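Local coordinates for DNA replication factor Cdt1 (Mus musculus, PDB 3A4C), which licenses DNA replication by helping to load the MCM complex at origins in G1, and also supports stable kinetochore-microtubule attachment in mitosis, at residues E17-E29 and V39-L51. Numbering follows the deposited sequence.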
ATOM      1  N   GLU A  17      -4.397  -4.416   6.356  1.00 11.99           N
ATOM      2  CA  GLU A  17      -5.353  -5.084   5.473  1.00 13.59           C
ATOM      3  C   GLU A  17      -5.126  -4.730   4.018  1.00 12.76           C
ATOM      4  O   GLU A  17      -5.193  -5.600   3.153  1.00 12.03           O
ATOM      5  CB  GLU A  17      -6.798  -4.783   5.881  1.00 16.38           C
ATOM      6  CG  GLU A  17      -7.228  -5.594   7.102  1.00 24.07           C
ATOM      7  CD  GLU A  17      -8.687  -5.414   7.453  1.00 26.73           C
ATOM      8  OE1 GLU A  17      -9.318  -4.484   6.904  1.00 35.51           O
ATOM      9  OE2 GLU A  17      -9.204  -6.211   8.275  1.00 33.06           O
ATOM     10  N   LEU A  18      -4.865  -3.452   3.748  1.00 11.73           N
ATOM     11  CA  LEU A  18      -4.561  -3.015   2.385  1.00 13.18           C
ATOM     12  C   LEU A  18      -3.310  -3.687   1.824  1.00  9.21           C
ATOM     13  O   LEU A  18      -3.233  -3.973   0.632  1.00  9.59           O
ATOM     14  CB  LEU A  18      -4.427  -1.492   2.325  1.00 13.98           C
ATOM     15  CG  LEU A  18      -5.615  -0.689   1.782  1.00 23.35           C
ATOM     16  CD1 LEU A  18      -6.926  -1.438   1.849  1.00 16.93           C
ATOM     17  CD2 LEU A  18      -5.734   0.698   2.435  1.00 12.84           C
ATOM     18  N   ALA A  19      -2.325  -3.938   2.677  1.00 10.00           N
ATOM     19  CA  ALA A  19      -1.117  -4.615   2.229  1.00 12.21           C
ATOM     20  C   ALA A  19      -1.432  -6.025   1.752  1.00  9.78           C
ATOM     21  O   ALA A  19      -0.833  -6.512   0.800  1.00  9.92           O
ATOM     22  CB  ALA A  19      -0.087  -4.646   3.333  1.00 11.81           C
ATOM     23  N   ARG A  20      -2.359  -6.690   2.429  1.00 11.41           N
ATOM     24  CA  ARG A  20      -2.748  -8.028   2.021  1.00 11.17           C
ATOM     25  C   ARG A  20      -3.513  -7.983   0.717  1.00 11.03           C
ATOM     26  O   ARG A  20      -3.304  -8.825  -0.151  1.00 10.89           O
ATOM     27  CB  ARG A  20      -3.576  -8.738   3.094  1.00 12.23           C
ATOM     28  CG  ARG A  20      -3.857 -10.207   2.736  1.00 14.40           C
ATOM     29  CD  ARG A  20      -4.357 -11.001   3.932  1.00 20.89           C
ATOM     30  NE  ARG A  20      -3.591 -10.665   5.129  1.00 23.78           N
ATOM     31  CZ  ARG A  20      -2.471 -11.269   5.502  1.00 26.22           C
ATOM     32  NH1 ARG A  20      -1.976 -12.269   4.780  1.00 31.35           N
ATOM     33  NH2 ARG A  20      -1.847 -10.869   6.606  1.00 26.82           N
ATOM     34  N   VAL A  21      -4.403  -7.002   0.578  1.00  9.36           N
ATOM     35  CA  VAL A  21      -5.144  -6.833  -0.669  1.00 11.30           C
ATOM     36  C   VAL A  21      -4.148  -6.589  -1.802  1.00 13.24           C
ATOM     37  O   VAL A  21      -4.239  -7.189  -2.868  1.00 13.02           O
ATOM     38  CB  VAL A  21      -6.147  -5.655  -0.605  1.00  9.40           C
ATOM     39  CG1 VAL A  21      -6.786  -5.415  -1.978  1.00 11.12           C
ATOM     40  CG2 VAL A  21      -7.239  -5.927   0.427  1.00 10.88           C
ATOM     41  N   LEU A  22      -3.189  -5.703  -1.565  1.00 10.52           N
ATOM     42  CA  LEU A  22      -2.143  -5.453  -2.557  1.00  9.77           C
ATOM     43  C   LEU A  22      -1.406  -6.741  -2.944  1.00 12.24           C
ATOM     44  O   LEU A  22      -1.203  -7.034  -4.128  1.00 12.79           O
ATOM     45  CB  LEU A  22      -1.138  -4.443  -1.999  1.00 10.43           C
ATOM     46  CG  LEU A  22       0.040  -4.122  -2.911  1.00 13.19           C
ATOM     47  CD1 LEU A  22      -0.488  -3.629  -4.240  1.00 12.40           C
ATOM     48  CD2 LEU A  22       0.951  -3.076  -2.271  1.00 13.20           C
ATOM     49  N   ARG A  23      -0.981  -7.509  -1.947  1.00 10.87           N
ATOM     50  CA  ARG A  23      -0.233  -8.719  -2.252  1.00 13.02           C
ATOM     51  C   ARG A  23      -1.076  -9.688  -3.080  1.00 14.29           C
ATOM     52  O   ARG A  23      -0.585 -10.305  -4.022  1.00 14.31           O
ATOM     53  CB  ARG A  23       0.275  -9.416  -0.990  1.00 16.46           C
ATOM     54  CG  ARG A  23       1.354 -10.436  -1.338  1.00 27.00           C
ATOM     55  CD  ARG A  23       1.256 -11.688  -0.514  1.00 35.22           C
ATOM     56  NE  ARG A  23      -0.127 -12.027  -0.199  1.00 37.93           N
ATOM     57  CZ  ARG A  23      -0.471 -13.054   0.568  1.00 31.60           C
ATOM     58  NH1 ARG A  23       0.475 -13.833   1.072  1.00 37.69           N
ATOM     59  NH2 ARG A  23      -1.748 -13.300   0.834  1.00 27.18           N
ATOM     60  N   ASN A  24      -2.346  -9.816  -2.729  1.00 13.30           N
ATOM     61  CA  ASN A  24      -3.237 -10.700  -3.478  1.00 14.77           C
ATOM     62  C   ASN A  24      -3.448 -10.282  -4.927  1.00 17.29           C
ATOM     63  O   ASN A  24      -3.557 -11.131  -5.809  1.00 15.26           O
ATOM     64  CB  ASN A  24      -4.567 -10.855  -2.757  1.00 13.92           C
ATOM     65  CG  ASN A  24      -4.507 -11.921  -1.682  1.00 20.00           C
ATOM     66  OD1 ASN A  24      -5.525 -12.489  -1.289  1.00 28.12           O
ATOM     67  ND2 ASN A  24      -3.302 -12.207  -1.212  1.00 17.78           N
ATOM     68  N   VAL A  25      -3.511  -8.977  -5.167  1.00 13.70           N
ATOM     69  CA  VAL A  25      -3.597  -8.463  -6.533  1.00 11.87           C
ATOM     70  C   VAL A  25      -2.370  -8.896  -7.334  1.00 13.54           C
ATOM     71  O   VAL A  25      -2.482  -9.332  -8.485  1.00 13.23           O
ATOM     72  CB  VAL A  25      -3.725  -6.929  -6.549  1.00 14.68           C
ATOM     73  CG1 VAL A  25      -3.406  -6.367  -7.946  1.00 14.38           C
ATOM     74  CG2 VAL A  25      -5.127  -6.526  -6.113  1.00 12.58           C
ATOM     75  N   PHE A  26      -1.199  -8.789  -6.719  1.00 12.01           N
ATOM     76  CA  PHE A  26       0.020  -9.187  -7.406  1.00 14.19           C
ATOM     77  C   PHE A  26       0.174 -10.699  -7.535  1.00 15.88           C
ATOM     78  O   PHE A  26       0.745 -11.174  -8.505  1.00 20.10           O
ATOM     79  CB  PHE A  26       1.258  -8.543  -6.775  1.00 15.44           C
ATOM     80  CG  PHE A  26       1.547  -7.179  -7.319  1.00 16.59           C
ATOM     81  CD1 PHE A  26       0.872  -6.073  -6.838  1.00 12.91           C
ATOM     82  CD2 PHE A  26       2.455  -7.011  -8.354  1.00 19.91           C
ATOM     83  CE1 PHE A  26       1.126  -4.811  -7.362  1.00 15.62           C
ATOM     84  CE2 PHE A  26       2.716  -5.755  -8.878  1.00 18.95           C
ATOM     85  CZ  PHE A  26       2.051  -4.656  -8.383  1.00 16.56           C
ATOM     86  N   VAL A  27      -0.338 -11.449  -6.569  1.00 17.15           N
ATOM     87  CA  VAL A  27      -0.316 -12.910  -6.673  1.00 18.89           C
ATOM     88  C   VAL A  27      -1.108 -13.387  -7.886  1.00 22.81           C
ATOM     89  O   VAL A  27      -0.741 -14.358  -8.546  1.00 24.74           O
ATOM     90  CB  VAL A  27      -0.832 -13.578  -5.388  1.00 22.33           C
ATOM     91  CG1 VAL A  27      -1.245 -15.025  -5.659  1.00 28.77           C
ATOM     92  CG2 VAL A  27       0.243 -13.516  -4.320  1.00 21.40           C
ATOM     93  N   SER A  28      -2.184 -12.675  -8.189  1.00 19.42           N
ATOM     94  CA  SER A  28      -3.053 -13.031  -9.301  1.00 21.34           C
ATOM     95  C   SER A  28      -2.553 -12.467 -10.625  1.00 25.75           C
ATOM     96  O   SER A  28      -3.119 -12.754 -11.677  1.00 28.30           O
ATOM     97  CB  SER A  28      -4.470 -12.522  -9.035  1.00 22.30           C
ATOM     98  OG  SER A  28      -5.314 -12.778 -10.141  1.00 28.57           O
ATOM     99  N   GLU A  29      -1.502 -11.655 -10.577  1.00 19.03           N
ATOM    100  CA  GLU A  29      -0.983 -11.031 -11.786  1.00 20.41           C
ATOM    101  C   GLU A  29       0.323 -11.698 -12.210  1.00 23.63           C
ATOM    102  O   GLU A  29       1.241 -11.834 -11.408  1.00 17.77           O
ATOM    103  CB  GLU A  29      -0.763  -9.531 -11.558  1.00 20.35           C
ATOM    104  CG  GLU A  29      -0.077  -8.820 -12.719  1.00 14.97           C
ATOM    105  CD  GLU A  29      -0.817  -9.014 -14.019  1.00 20.53           C
ATOM    106  OE1 GLU A  29      -0.259  -9.672 -14.922  1.00 21.73           O
ATOM    107  OE2 GLU A  29      -1.961  -8.525 -14.133  1.00 20.97           O
ATOM    108  N   VAL A  39      -3.398  -0.719 -10.290  1.00 12.18           N
ATOM    109  CA  VAL A  39      -3.326  -1.317  -8.960  1.00 13.14           C
ATOM    110  C   VAL A  39      -4.451  -0.770  -8.097  1.00 12.75           C
ATOM    111  O   VAL A  39      -5.128  -1.520  -7.391  1.00 12.10           O
ATOM    112  CB  VAL A  39      -1.979  -1.020  -8.272  1.00 12.38           C
ATOM    113  CG1 VAL A  39      -2.026  -1.461  -6.816  1.00 12.47           C
ATOM    114  CG2 VAL A  39      -0.834  -1.704  -9.012  1.00 13.09           C
ATOM    115  N   CYS A  40      -4.656   0.541  -8.157  1.00 10.29           N
ATOM    116  CA  CYS A  40      -5.679   1.164  -7.316  1.00 14.27           C
ATOM    117  C   CYS A  40      -7.066   0.678  -7.703  1.00 12.27           C
ATOM    118  O   CYS A  40      -7.909   0.445  -6.839  1.00 12.05           O
ATOM    119  CB  CYS A  40      -5.617   2.689  -7.401  1.00 14.24           C
ATOM    120  SG  CYS A  40      -4.203   3.380  -6.522  1.00 17.22           S
ATOM    121  N   ALA A  41      -7.304   0.544  -9.004  1.00 11.34           N
ATOM    122  CA  ALA A  41      -8.587   0.040  -9.491  1.00 11.21           C
ATOM    123  C   ALA A  41      -8.815  -1.391  -9.019  1.00 13.56           C
ATOM    124  O   ALA A  41      -9.910  -1.753  -8.589  1.00 14.77           O
ATOM    125  CB  ALA A  41      -8.648   0.121 -11.010  1.00 13.38           C
ATOM    126  N   ARG A  42      -7.775  -2.208  -9.077  1.00 11.38           N
ATOM    127  CA  ARG A  42      -7.903  -3.590  -8.635  1.00 12.52           C
ATOM    128  C   ARG A  42      -8.074  -3.691  -7.119  1.00 14.38           C
ATOM    129  O   ARG A  42      -8.819  -4.536  -6.623  1.00 13.51           O
ATOM    130  CB  ARG A  42      -6.699  -4.405  -9.100  1.00 12.52           C
ATOM    131  CG  ARG A  42      -6.696  -4.603 -10.593  1.00 13.36           C
ATOM    132  CD  ARG A  42      -5.599  -5.534 -11.048  1.00 13.59           C
ATOM    133  NE  ARG A  42      -5.459  -5.458 -12.501  1.00 14.00           N
ATOM    134  CZ  ARG A  42      -4.597  -6.175 -13.211  1.00 15.54           C
ATOM    135  NH1 ARG A  42      -3.806  -7.050 -12.612  1.00 13.42           N
ATOM    136  NH2 ARG A  42      -4.532  -6.016 -14.521  1.00 12.96           N
ATOM    137  N   MET A  43      -7.387  -2.827  -6.382  1.00 10.18           N
ATOM    138  CA  MET A  43      -7.478  -2.867  -4.931  1.00 11.81           C
ATOM    139  C   MET A  43      -8.855  -2.434  -4.447  1.00 11.17           C
ATOM    140  O   MET A  43      -9.450  -3.087  -3.604  1.00  9.55           O
ATOM    141  CB  MET A  43      -6.396  -1.995  -4.300  1.00 10.12           C
ATOM    142  CG  MET A  43      -5.012  -2.643  -4.374  1.00 13.44           C
ATOM    143  SD  MET A  43      -3.779  -1.664  -3.535  1.00 18.31           S
ATOM    144  CE  MET A  43      -4.180  -2.019  -1.813  1.00 15.92           C
ATOM    145  N   VAL A  44      -9.373  -1.332  -4.974  1.00 10.48           N
ATOM    146  CA  VAL A  44     -10.697  -0.908  -4.543  1.00  9.27           C
ATOM    147  C   VAL A  44     -11.741  -1.966  -4.907  1.00 11.69           C
ATOM    148  O   VAL A  44     -12.691  -2.186  -4.164  1.00 14.49           O
ATOM    149  CB  VAL A  44     -11.082   0.470  -5.103  1.00 13.64           C
ATOM    150  CG1 VAL A  44     -10.132   1.541  -4.563  1.00 12.28           C
ATOM    151  CG2 VAL A  44     -11.088   0.455  -6.623  1.00 21.43           C
ATOM    152  N   ASP A  45     -11.555  -2.638  -6.039  1.00 10.33           N
ATOM    153  CA  ASP A  45     -12.522  -3.651  -6.477  1.00 11.10           C
ATOM    154  C   ASP A  45     -12.379  -4.983  -5.746  1.00 12.11           C
ATOM    155  O   ASP A  45     -13.231  -5.860  -5.886  1.00 15.39           O
ATOM    156  CB  ASP A  45     -12.354  -3.935  -7.960  1.00  9.91           C
ATOM    157  CG  ASP A  45     -12.889  -2.839  -8.835  1.00 14.12           C
ATOM    158  OD1 ASP A  45     -13.388  -1.820  -8.312  1.00 12.04           O
ATOM    159  OD2 ASP A  45     -12.809  -3.017 -10.066  1.00 16.94           O
ATOM    160  N   SER A  46     -11.299  -5.148  -4.994  1.00  8.87           N
ATOM    161  CA  SER A  46     -10.977  -6.444  -4.388  1.00 10.43           C
ATOM    162  C   SER A  46     -11.465  -6.593  -2.952  1.00 11.68           C
ATOM    163  O   SER A  46     -11.351  -7.663  -2.352  1.00 14.79           O
ATOM    164  CB  SER A  46      -9.463  -6.681  -4.426  1.00 12.64           C
ATOM    165  OG  SER A  46      -9.050  -7.056  -5.725  1.00 17.77           O
ATOM    166  N   CYS A  47     -11.991  -5.520  -2.391  1.00 12.21           N
ATOM    167  CA  CYS A  47     -12.433  -5.561  -1.008  1.00 13.56           C
ATOM    168  C   CYS A  47     -13.589  -4.593  -0.832  1.00 12.65           C
ATOM    169  O   CYS A  47     -13.964  -3.890  -1.772  1.00 12.16           O
ATOM    170  CB  CYS A  47     -11.269  -5.260  -0.056  1.00 11.88           C
ATOM    171  SG  CYS A  47     -10.598  -3.600  -0.232  1.00 12.99           S
ATOM    172  N   GLN A  48     -14.174  -4.562   0.360  1.00 16.63           N
ATOM    173  CA  GLN A  48     -15.344  -3.725   0.585  1.00 16.33           C
ATOM    174  C   GLN A  48     -15.013  -2.306   1.066  1.00 24.98           C
ATOM    175  O   GLN A  48     -15.784  -1.706   1.809  1.00 34.09           O
ATOM    176  CB  GLN A  48     -16.281  -4.414   1.580  1.00 18.75           C
ATOM    177  CG  GLN A  48     -16.915  -5.665   1.008  1.00 16.51           C
ATOM    178  CD  GLN A  48     -17.748  -6.402   2.028  1.00 20.94           C
ATOM    179  OE1 GLN A  48     -18.957  -6.202   2.114  1.00 21.27           O
ATOM    180  NE2 GLN A  48     -17.102  -7.244   2.820  1.00 13.23           N
ATOM    181  N   THR A  49     -13.892  -1.763   0.609  1.00 17.42           N
ATOM    182  CA  THR A  49     -13.364  -0.506   1.146  1.00 21.48           C
ATOM    183  C   THR A  49     -14.186   0.761   0.879  1.00 25.03           C
ATOM    184  O   THR A  49     -14.858   0.885  -0.140  1.00 22.29           O
ATOM    185  CB  THR A  49     -11.953  -0.253   0.632  1.00 19.45           C
ATOM    186  OG1 THR A  49     -11.529   1.051   1.049  1.00 21.43           O
ATOM    187  CG2 THR A  49     -11.919  -0.336  -0.896  1.00 13.53           C
ATOM    188  N   ALA A  50     -14.092   1.718   1.802  1.00 29.82           N
ATOM    189  CA  ALA A  50     -14.791   2.999   1.667  1.00 28.21           C
ATOM    190  C   ALA A  50     -14.001   3.998   0.819  1.00 27.38           C
ATOM    191  O   ALA A  50     -14.399   5.154   0.671  1.00 32.49           O
ATOM    192  CB  ALA A  50     -15.070   3.589   3.046  1.00 33.42           C
ATOM    193  N   LEU A  51     -12.888   3.546   0.254  1.00 26.11           N
ATOM    194  CA  LEU A  51     -11.955   4.441  -0.439  1.00 23.44           C
ATOM    195  C   LEU A  51     -12.190   4.563  -1.944  1.00 20.80           C
ATOM    196  O   LEU A  51     -12.494   3.581  -2.618  1.00 20.17           O
ATOM    197  CB  LEU A  51     -10.520   3.970  -0.195  1.00 19.59           C
ATOM    198  CG  LEU A  51     -10.011   3.949   1.246  1.00 20.87           C
ATOM    199  CD1 LEU A  51      -8.612   3.393   1.284  1.00 18.10           C
ATOM    200  CD2 LEU A  51     -10.044   5.349   1.842  1.00 23.70           C
TER
HETATM  201  O   HOH W   1      -4.387  -8.641 -10.239  1.00 16.55           O
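Met43 pushes into helix 17-27 as a knob among Leu18, Val21, Leu22 and Val25, its successive atoms passing from Val21 to Leu22 and then to the backbone of Leu18. CB and CG pass beside Val21, whose CG1 lies 4.1 Å from Met43 CG. Met43 SD comes next, 3.9 Å from CD1 of Leu22. The chain then bends at its last torsion (chi3 75°), which carries the methyl Met43 CE to 3.3 Å from the carbonyl O of Leu18 and close to CB of Leu22. A flexible, unbranched thioether can bend to fit there, against both backbone and side chains. Helices 17-27 and 39-45 belong to the winged-helix fold of the Cdt1 C-terminal domain, and the N-to-C directions of these two segments differ by 114°; Leu60 of helix 53-66 also touches Met43. Val39, compact and branched at CB, sends one methyl to each of two neighbours: CG1 to Leu22 CD1 at 3.7 Å and CG2 obliquely to the Phe26 ring. Toward the surface, aliphatic CB and CD of Arg42 lie against the methyls of Val25, while the extended chain delivers Arg42 NH1 to Glu29 OE2, a 2.8 Å salt bridge whose hydrogen bond is straight (179°) and made to the anti lone pair of OE2, which lies in the guanidinium plane. NH1 also donates to a water that donates to Val25 O, and Glu29 OE1 is hydrogen-bonded by Lys31 N.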